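PDB 3LYX: sensory box/GGDEF domain protein from Colwellia psychrerythraea, which probably senses a signal through its N-terminal PAS domain, the part described here, and relays it to a GGDEF domain of the diguanylate cyclase family. Local coordinates for residues K11-V16 / I29-K34; D18-T23 / G110-N115; G76-E81 / I94-V99. All coordinates share one frame; numbering follows the deposited sequence.

Interaction 1: residues K11-V16 / I29-K34; sequences KAFDYV and IIDWNK
One face of the Phe13 ring is covered by the methylene of Asn33: CB sits 3.5 Å from the ring centroid, over the face, in a CH-pi contact shifted toward CE2. The carboxylate of Asp31 and the carbonyl of Trp32 approach the CE2-CZ end of the same ring, with Asp31 OD2 3.7 Å from Phe13 CE2. The amide of Asn33 is turned 44° against the ring and reaches past it to the backbone, where ND2 donates to Phe13 O at 3.0 Å; this acceptor lies almost in the amide plane and the bond is fairly straight (161°). With CG between the backbone N and the carbonyl carbon (chi1 68°), the amide swings back toward Phe13 O, while the backbone sets CB on the ring. Val16 CG2 packs on the same nitrogen, 3.5 Å from Asn33 ND2. Next door, Asp14 OD1 accepts from Lys34 N at 2.8 Å, and Lys34 CG lies 3.2 Å from that oxygen. Asn33 is the N-cap of helix 34-40: its OD1 accepts from Ser36 N and Ile20 N, and its ND2 also serves Asp18 O. Asp31 forms a salt bridge with Arg9 of the second subunit. The contact thus ties the loop after helix 3-11 to the end of strand 29-32, outermost in this chain's sheet, beside strand 19-24 and the start of helix 34-40.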
loop_
_atom_site.group_PDB
_atom_site.type_symbol
_atom_site.label_atom_id
_atom_site.label_comp_id
_atom_site.label_asym_id
_atom_site.label_seq_id
_atom_site.Cartn_x
_atom_site.Cartn_y
_atom_site.Cartn_z
ATOM N N LYS B 11 4.571 -6.767 5.317
ATOM C CA LYS B 11 5.802 -6.000 5.153
ATOM C C LYS B 11 5.579 -4.718 4.348
ATOM O O LYS B 11 6.117 -3.665 4.688
ATOM C CB LYS B 11 6.854 -6.874 4.460
ATOM C CG LYS B 11 8.134 -6.161 4.049
ATOM C CD LYS B 11 9.058 -5.912 5.223
ATOM C CE LYS B 11 10.444 -5.513 4.726
ATOM N NZ LYS B 11 11.449 -5.453 5.820
ATOM N N ALA B 12 4.787 -4.804 3.280
ATOM C CA ALA B 12 4.521 -3.639 2.437
ATOM C C ALA B 12 3.844 -2.503 3.203
ATOM O O ALA B 12 3.951 -1.327 2.827
ATOM C CB ALA B 12 3.663 -4.044 1.240
ATOM N N PHE B 13 3.148 -2.865 4.276
ATOM C CA PHE B 13 2.426 -1.908 5.115
ATOM C C PHE B 13 3.143 -0.574 5.328
ATOM O O PHE B 13 2.620 0.479 4.971
ATOM C CB PHE B 13 2.128 -2.545 6.473
ATOM C CG PHE B 13 1.194 -1.743 7.336
ATOM C CD1 PHE B 13 -0.149 -1.621 6.998
ATOM C CD2 PHE B 13 1.648 -1.149 8.511
ATOM C CE1 PHE B 13 -1.030 -0.924 7.820
ATOM C CE2 PHE B 13 0.774 -0.448 9.342
ATOM C CZ PHE B 13 -0.567 -0.336 8.996
ATOM N N ASP B 14 4.337 -0.602 5.909
ATOM C CA ASP B 14 5.045 0.651 6.144
ATOM C C ASP B 14 5.887 1.174 4.988
ATOM O O ASP B 14 6.677 2.099 5.172
ATOM C CB ASP B 14 5.911 0.567 7.407
ATOM C CG ASP B 14 5.120 0.871 8.678
ATOM O OD1 ASP B 14 4.315 1.828 8.662
ATOM O OD2 ASP B 14 5.308 0.163 9.691
ATOM N N TYR B 15 5.706 0.606 3.799
ATOM C CA TYR B 15 6.467 1.057 2.637
ATOM C C TYR B 15 5.623 1.672 1.527
ATOM O O TYR B 15 6.145 2.381 0.678
ATOM C CB TYR B 15 7.306 -0.094 2.083
ATOM C CG TYR B 15 8.416 -0.487 3.023
ATOM C CD1 TYR B 15 9.505 0.356 3.229
ATOM C CD2 TYR B 15 8.369 -1.686 3.725
ATOM C CE1 TYR B 15 10.521 0.016 4.108
ATOM C CE2 TYR B 15 9.380 -2.036 4.608
ATOM C CZ TYR B 15 10.456 -1.178 4.792
ATOM O OH TYR B 15 11.482 -1.526 5.638
ATOM N N VAL B 16 4.320 1.411 1.531
ATOM C CA VAL B 16 3.450 1.973 0.503
ATOM C C VAL B 16 3.231 3.478 0.705
ATOM O O VAL B 16 3.411 4.002 1.806
ATOM C CB VAL B 16 2.075 1.254 0.485
ATOM C CG1 VAL B 16 2.263 -0.226 0.147
ATOM C CG2 VAL B 16 1.380 1.406 1.848
ATOM N N ILE B 29 -8.497 4.127 16.117
ATOM C CA ILE B 29 -7.358 3.641 15.345
ATOM C C ILE B 29 -6.595 2.541 16.062
ATOM O O ILE B 29 -6.197 2.692 17.215
ATOM C CB ILE B 29 -6.408 4.809 14.993
ATOM C CG1 ILE B 29 -7.210 5.887 14.253
ATOM C CG2 ILE B 29 -5.237 4.310 14.147
ATOM C CD1 ILE B 29 -6.419 7.110 13.852
ATOM N N ILE B 30 -6.407 1.422 15.372
ATOM C CA ILE B 30 -5.688 0.307 15.950
ATOM C C ILE B 30 -4.367 0.053 15.226
ATOM O O ILE B 30 -3.469 -0.572 15.780
ATOM C CB ILE B 30 -6.562 -0.967 15.969
ATOM C CG1 ILE B 30 -7.169 -1.216 14.586
ATOM C CG2 ILE B 30 -7.650 -0.832 17.032
ATOM C CD1 ILE B 30 -7.980 -2.500 14.505
ATOM N N ASP B 31 -4.255 0.537 13.991
ATOM C CA ASP B 31 -3.012 0.412 13.219
ATOM C C ASP B 31 -2.912 1.628 12.303
ATOM O O ASP B 31 -3.922 2.178 11.859
ATOM C CB ASP B 31 -2.938 -0.903 12.430
ATOM C CG ASP B 31 -1.515 -1.507 12.431
ATOM O OD1 ASP B 31 -1.366 -2.707 12.134
ATOM O OD2 ASP B 31 -0.541 -0.785 12.734
ATOM N N TRP B 32 -1.680 2.043 12.037
ATOM C CA TRP B 32 -1.395 3.254 11.277
ATOM C C TRP B 32 -0.023 3.044 10.635
ATOM O O TRP B 32 0.922 2.685 11.334
ATOM C CB TRP B 32 -1.378 4.392 12.318
ATOM C CG TRP B 32 -1.071 5.790 11.889
ATOM C CD1 TRP B 32 0.155 6.387 11.856
ATOM C CD2 TRP B 32 -2.019 6.802 11.540
ATOM N NE1 TRP B 32 0.030 7.711 11.518
ATOM C CE2 TRP B 32 -1.295 7.993 11.316
ATOM C CE3 TRP B 32 -3.414 6.817 11.396
ATOM C CZ2 TRP B 32 -1.916 9.188 10.956
ATOM C CZ3 TRP B 32 -4.034 8.006 11.038
ATOM C CH2 TRP B 32 -3.284 9.176 10.822
ATOM N N ASN B 33 0.094 3.247 9.322
ATOM C CA ASN B 33 1.386 3.056 8.651
ATOM C C ASN B 33 2.062 4.397 8.384
ATOM O O ASN B 33 1.480 5.455 8.636
ATOM C CB ASN B 33 1.207 2.285 7.332
ATOM C CG ASN B 33 0.464 3.090 6.274
ATOM O OD1 ASN B 33 -0.254 4.037 6.587
ATOM N ND2 ASN B 33 0.624 2.702 5.011
ATOM N N LYS B 34 3.290 4.353 7.872
ATOM C CA LYS B 34 4.050 5.568 7.588
ATOM C C LYS B 34 3.302 6.475 6.628
ATOM O O LYS B 34 3.341 7.705 6.756
ATOM C CB LYS B 34 5.416 5.218 6.996
ATOM C CG LYS B 34 6.262 4.274 7.854
ATOM C CD LYS B 34 6.605 4.876 9.216
ATOM C CE LYS B 34 7.421 3.895 10.056
ATOM N NZ LYS B 34 7.815 4.454 11.388
#

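Interaction 2: residues D18-T23 / G110-N115; sequences DAIVVT and GALGIN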
loop_
_atom_site.group_PDB
_atom_site.type_symbol
_atom_site.label_atom_id
_atom_site.label_comp_id
_atom_site.label_asym_id
_atom_site.label_seq_id
_atom_site.Cartn_x
_atom_site.Cartn_y
_atom_site.Cartn_z
ATOM N N ASP B 18 0.361 4.787 0.068
ATOM C CA ASP B 18 -1.015 4.801 0.543
ATOM C C ASP B 18 -1.058 4.961 2.057
ATOM O O ASP B 18 -0.279 4.341 2.769
ATOM C CB ASP B 18 -1.694 3.481 0.188
ATOM C CG ASP B 18 -1.788 3.260 -1.303
ATOM O OD1 ASP B 18 -2.883 3.515 -1.853
ATOM O OD2 ASP B 18 -0.765 2.842 -1.913
ATOM N N ALA B 19 -1.976 5.782 2.548
ATOM C CA ALA B 19 -2.128 5.956 3.990
ATOM C C ALA B 19 -3.153 4.921 4.445
ATOM O O ALA B 19 -4.342 5.004 4.103
ATOM C CB ALA B 19 -2.622 7.356 4.294
ATOM N N ILE B 20 -2.685 3.927 5.191
ATOM C CA ILE B 20 -3.555 2.878 5.703
ATOM C C ILE B 20 -3.959 3.218 7.137
ATOM O O ILE B 20 -3.108 3.543 7.967
ATOM C CB ILE B 20 -2.842 1.502 5.736
ATOM C CG1 ILE B 20 -2.296 1.144 4.345
ATOM C CG2 ILE B 20 -3.813 0.420 6.207
ATOM C CD1 ILE B 20 -3.360 1.066 3.278
ATOM N N VAL B 21 -5.256 3.158 7.424
ATOM C CA VAL B 21 -5.748 3.421 8.773
ATOM C C VAL B 21 -6.722 2.310 9.121
ATOM O O VAL B 21 -7.792 2.193 8.513
ATOM C CB VAL B 21 -6.480 4.777 8.876
ATOM C CG1 VAL B 21 -6.939 5.020 10.315
ATOM C CG2 VAL B 21 -5.563 5.896 8.422
ATOM N N VAL B 22 -6.334 1.489 10.088
ATOM C CA VAL B 22 -7.156 0.377 10.536
ATOM C C VAL B 22 -7.860 0.777 11.833
ATOM O O VAL B 22 -7.210 1.259 12.757
ATOM C CB VAL B 22 -6.286 -0.858 10.790
ATOM C CG1 VAL B 22 -7.159 -2.052 11.126
ATOM C CG2 VAL B 22 -5.416 -1.137 9.563
ATOM N N THR B 23 -9.178 0.574 11.899
ATOM C CA THR B 23 -9.961 0.936 13.086
ATOM C C THR B 23 -10.772 -0.217 13.658
ATOM O O THR B 23 -10.969 -1.240 12.996
ATOM C CB THR B 23 -10.970 2.067 12.776
ATOM O OG1 THR B 23 -11.817 1.659 11.696
ATOM C CG2 THR B 23 -10.253 3.356 12.400
ATOM N N GLY B 110 -13.989 -4.511 12.768
ATOM C CA GLY B 110 -13.552 -3.157 12.522
ATOM C C GLY B 110 -13.512 -2.845 11.049
ATOM O O GLY B 110 -14.229 -3.459 10.256
ATOM N N ALA B 111 -12.655 -1.900 10.682
ATOM C CA ALA B 111 -12.534 -1.487 9.297
ATOM C C ALA B 111 -11.106 -1.187 8.862
ATOM O O ALA B 111 -10.206 -0.937 9.682
ATOM C CB ALA B 111 -13.408 -0.259 9.051
ATOM N N LEU B 112 -10.931 -1.197 7.545
ATOM C CA LEU B 112 -9.661 -0.916 6.896
ATOM C C LEU B 112 -9.880 0.302 6.008
ATOM O O LEU B 112 -10.751 0.293 5.137
ATOM C CB LEU B 112 -9.228 -2.113 6.040
ATOM C CG LEU B 112 -7.935 -1.987 5.215
ATOM C CD1 LEU B 112 -6.723 -1.970 6.134
ATOM C CD2 LEU B 112 -7.825 -3.171 4.257
ATOM N N GLY B 113 -9.116 1.359 6.251
ATOM C CA GLY B 113 -9.239 2.553 5.439
ATOM C C GLY B 113 -7.991 2.780 4.594
ATOM O O GLY B 113 -6.874 2.617 5.089
ATOM N N ILE B 114 -8.182 3.132 3.324
ATOM C CA ILE B 114 -7.077 3.416 2.398
ATOM C C ILE B 114 -7.291 4.856 1.936
ATOM O O ILE B 114 -8.381 5.213 1.486
ATOM C CB ILE B 114 -7.090 2.472 1.153
ATOM C CG1 ILE B 114 -6.839 1.025 1.575
ATOM C CG2 ILE B 114 -5.985 2.890 0.167
ATOM C CD1 ILE B 114 -7.876 0.462 2.498
ATOM N N ASN B 115 -6.260 5.686 2.030
ATOM C CA ASN B 115 -6.425 7.087 1.675
ATOM C C ASN B 115 -5.285 7.663 0.830
ATOM O O ASN B 115 -4.146 7.206 0.921
ATOM C CB ASN B 115 -6.570 7.898 2.971
ATOM C CG ASN B 115 -7.687 7.378 3.868
ATOM O OD1 ASN B 115 -8.835 7.814 3.764
ATOM N ND2 ASN B 115 -7.357 6.431 4.739
HETATM O O HOH W 1 -10.478 2.234 9.095
#
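Ile20, Val22 and Leu112 form the close-packed side of this strand pair: Leu112 CD1 lies 3.8 Å from both Ile20 CG2 and Val22 CG2, packing against both methyls at once. Ile20 and Ile114 run side by side, with CD1 of Ile20 3.9 Å from CG1 of Ile114. Tyr15 and Val16 of the second subunit pack against this apolar face, so it belongs to the dimer interface. The other face, carrying Ala19, Val21, Thr23, Ala111 and Asn115, is more polar, packs on helix 34-40 through Ala19 and Val21, and takes a water near Gly113. This water donates to Val21 O at 2.7 Å, is hydrogen-bonded to Thr23 OG1 and reaches Ala111 O weakly. Thr23 OG1 can meet it because it stands between the backbone N and the carbonyl carbon (chi1 57°). At the far end Asn115 ND2 adds only a weak bond to Ala19 O, 3.4 Å long, whereas its OD1 is engaged by Ser96. Six backbone bonds join the strands through the hydrogen-bonded pairs Ala19-Asn115, Val21-Gly113 and Thr23-Ala111; the shortest runs from Gly113 N to Val21 O at 2.8 Å. A side chain at Gly110 would collide with Thr23 O. This antiparallel pairing of the first strand with the last, at the centre of a sheet of order 2-1-5-4-3, is the signature of the PAS fold.

Interaction 3: residues G76-E81 / I94-V99; sequences GKWTGE and IESMCV
Trp78 and Cys98, like Gly80 and Ser96, form antiparallel hydrogen-bonded pairs, each closed by two backbone bonds; the shortest are Cys98 N to Trp78 O and Ser96 N to Gly80 O, both 2.8 Å. On one face packing centres on Trp78. With CG opposite the backbone N (chi1 172°), the ring lies along its own strand and over Gly80, whose N is 3.8 Å above one face; a side chain at Gly80 would run into CZ2. At the indole edge CZ3 lies 3.4 Å from Ser96 OG, itself hydrogen-bonded to Asn115 OD1 on strand 108-117. CE3 makes an apolar contact with Cys98 CB, and Val68 and Ala71 of helix 61-75 touch the tryptophan. With the indole cut back to an alanine, a gap is likely to open between Gly80, Ser96 and that helix. On the other face Thr79 CG2 touches Met97 CG at 3.8 Å, and Lys77 CE lies 3.7 Å from Val99 CG1. A water donates to Glu81 OE2 and Glu95 OE2. Thus one face is largely apolar, while on the other Tyr15 of the second subunit covers Met97 and Val99 and, at the more exposed Thr79-Glu81 end, water probably eases carboxylate repulsion.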
loop_
_atom_site.group_PDB
_atom_site.type_symbol
_atom_site.label_atom_id
_atom_site.label_comp_id
_atom_site.label_asym_id
_atom_site.label_seq_id
_atom_site.Cartn_x
_atom_site.Cartn_y
_atom_site.Cartn_z
ATOM N N GLY B 76 -20.814 -3.512 0.767
ATOM C CA GLY B 76 -19.726 -4.161 1.473
ATOM C C GLY B 76 -18.446 -3.359 1.370
ATOM O O GLY B 76 -17.376 -3.814 1.772
ATOM N N LYS B 77 -18.559 -2.154 0.826
ATOM C CA LYS B 77 -17.420 -1.266 0.667
ATOM C C LYS B 77 -17.899 0.174 0.530
ATOM O O LYS B 77 -19.044 0.425 0.157
ATOM C CB LYS B 77 -16.620 -1.641 -0.587
ATOM C CG LYS B 77 -15.606 -0.577 -1.000
ATOM C CD LYS B 77 -14.883 -0.908 -2.302
ATOM C CE LYS B 77 -14.080 -2.192 -2.192
ATOM N NZ LYS B 77 -13.232 -2.403 -3.402
ATOM N N TRP B 78 -17.018 1.116 0.837
ATOM C CA TRP B 78 -17.337 2.528 0.705
ATOM C C TRP B 78 -16.161 3.258 0.059
ATOM O O TRP B 78 -15.005 2.978 0.369
ATOM C CB TRP B 78 -17.596 3.162 2.069
ATOM C CG TRP B 78 -17.741 4.656 1.997
ATOM C CD1 TRP B 78 -18.887 5.358 1.747
ATOM C CD2 TRP B 78 -16.696 5.627 2.141
ATOM N NE1 TRP B 78 -18.622 6.712 1.733
ATOM C CE2 TRP B 78 -17.284 6.904 1.971
ATOM C CE3 TRP B 78 -15.318 5.543 2.400
ATOM C CZ2 TRP B 78 -16.539 8.092 2.052
ATOM C CZ3 TRP B 78 -14.575 6.726 2.482
ATOM C CH2 TRP B 78 -15.192 7.984 2.308
ATOM N N THR B 79 -16.462 4.182 -0.844
ATOM C CA THR B 79 -15.426 4.983 -1.481
ATOM C C THR B 79 -15.993 6.388 -1.592
ATOM O O THR B 79 -17.196 6.562 -1.767
ATOM C CB THR B 79 -15.073 4.477 -2.900
ATOM O OG1 THR B 79 -16.215 4.614 -3.752
ATOM C CG2 THR B 79 -14.639 3.013 -2.862
ATOM N N GLY B 80 -15.137 7.389 -1.474
ATOM C CA GLY B 80 -15.612 8.754 -1.574
ATOM C C GLY B 80 -14.465 9.732 -1.486
ATOM O O GLY B 80 -13.355 9.355 -1.129
ATOM N N GLU B 81 -14.733 10.981 -1.842
ATOM C CA GLU B 81 -13.740 12.042 -1.788
ATOM C C GLU B 81 -14.235 12.952 -0.689
ATOM O O GLU B 81 -15.258 13.622 -0.833
ATOM C CB GLU B 81 -13.683 12.786 -3.116
ATOM C CG GLU B 81 -12.939 12.032 -4.202
ATOM C CD GLU B 81 -13.156 12.644 -5.569
ATOM O OE1 GLU B 81 -13.144 13.888 -5.681
ATOM O OE2 GLU B 81 -13.336 11.878 -6.533
ATOM N N ILE B 94 -9.118 14.177 0.157
ATOM C CA ILE B 94 -8.481 12.888 -0.071
ATOM C C ILE B 94 -9.446 11.941 -0.764
ATOM O O ILE B 94 -10.665 12.099 -0.681
ATOM C CB ILE B 94 -8.062 12.218 1.255
ATOM C CG1 ILE B 94 -9.278 12.104 2.181
ATOM C CG2 ILE B 94 -6.988 13.038 1.956
ATOM C CD1 ILE B 94 -9.005 11.354 3.468
ATOM N N GLU B 95 -8.890 10.972 -1.475
ATOM C CA GLU B 95 -9.691 9.949 -2.124
ATOM C C GLU B 95 -9.614 8.856 -1.061
ATOM O O GLU B 95 -8.521 8.471 -0.644
ATOM C CB GLU B 95 -9.039 9.481 -3.429
ATOM C CG GLU B 95 -9.615 8.168 -3.954
ATOM C CD GLU B 95 -9.219 7.887 -5.392
ATOM O OE1 GLU B 95 -8.018 8.003 -5.718
ATOM O OE2 GLU B 95 -10.115 7.548 -6.196
ATOM N N SER B 96 -10.762 8.373 -0.611
ATOM C CA SER B 96 -10.770 7.377 0.450
ATOM C C SER B 96 -11.645 6.158 0.168
ATOM O O SER B 96 -12.623 6.231 -0.583
ATOM C CB SER B 96 -11.203 8.059 1.762
ATOM O OG SER B 96 -11.254 7.137 2.838
ATOM N N MET B 97 -11.275 5.041 0.779
ATOM C CA MET B 97 -12.004 3.789 0.631
ATOM C C MET B 97 -12.021 3.100 1.989
ATOM O O MET B 97 -11.059 3.177 2.747
ATOM C CB MET B 97 -11.305 2.899 -0.393
ATOM C CG MET B 97 -11.970 1.559 -0.640
ATOM S SD MET B 97 -10.788 0.426 -1.404
ATOM C CE MET B 97 -9.910 -0.078 0.031
ATOM N N CYS B 98 -13.117 2.423 2.293
ATOM C CA CYS B 98 -13.252 1.728 3.563
ATOM C C CYS B 98 -13.959 0.390 3.373
ATOM O O CYS B 98 -14.998 0.314 2.715
ATOM C CB CYS B 98 -14.048 2.594 4.549
ATOM S SG CYS B 98 -14.156 1.915 6.236
ATOM N N VAL B 99 -13.373 -0.667 3.922
ATOM C CA VAL B 99 -13.974 -1.993 3.854
ATOM C C VAL B 99 -13.877 -2.603 5.244
ATOM O O VAL B 99 -12.987 -2.259 6.021
ATOM C CB VAL B 99 -13.279 -2.922 2.814
ATOM C CG1 VAL B 99 -13.346 -2.279 1.433
ATOM C CG2 VAL B 99 -11.832 -3.203 3.209
HETATM O O HOH W 2 -11.860 9.455 -6.623
#

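All three contacts reach one antiparallel sheet, interaction 1 through strand 29-32 at one side, interaction 3 through strands 78-85 and 91-102 at the other. Interaction 2 is central and touches both others. Toward interaction 1, Ile30 N lies 2.7 Å from Val22 O, a probable hydrogen bond, and Phe13 CE1 packs 3.5 Å from Ile20 CG2. Toward interaction 3, Leu112 N is 2.8 Å from Val99 O, and Ala111 CB lies 3.6 Å from Cys98 SG. Interactions 1 and 3 do not touch: their centres are about 17 Å apart. Interaction 3 is nested within the loop that interaction 2 closes. All three reach the second subunit, whose Tyr15 packs on interactions 2 and 3.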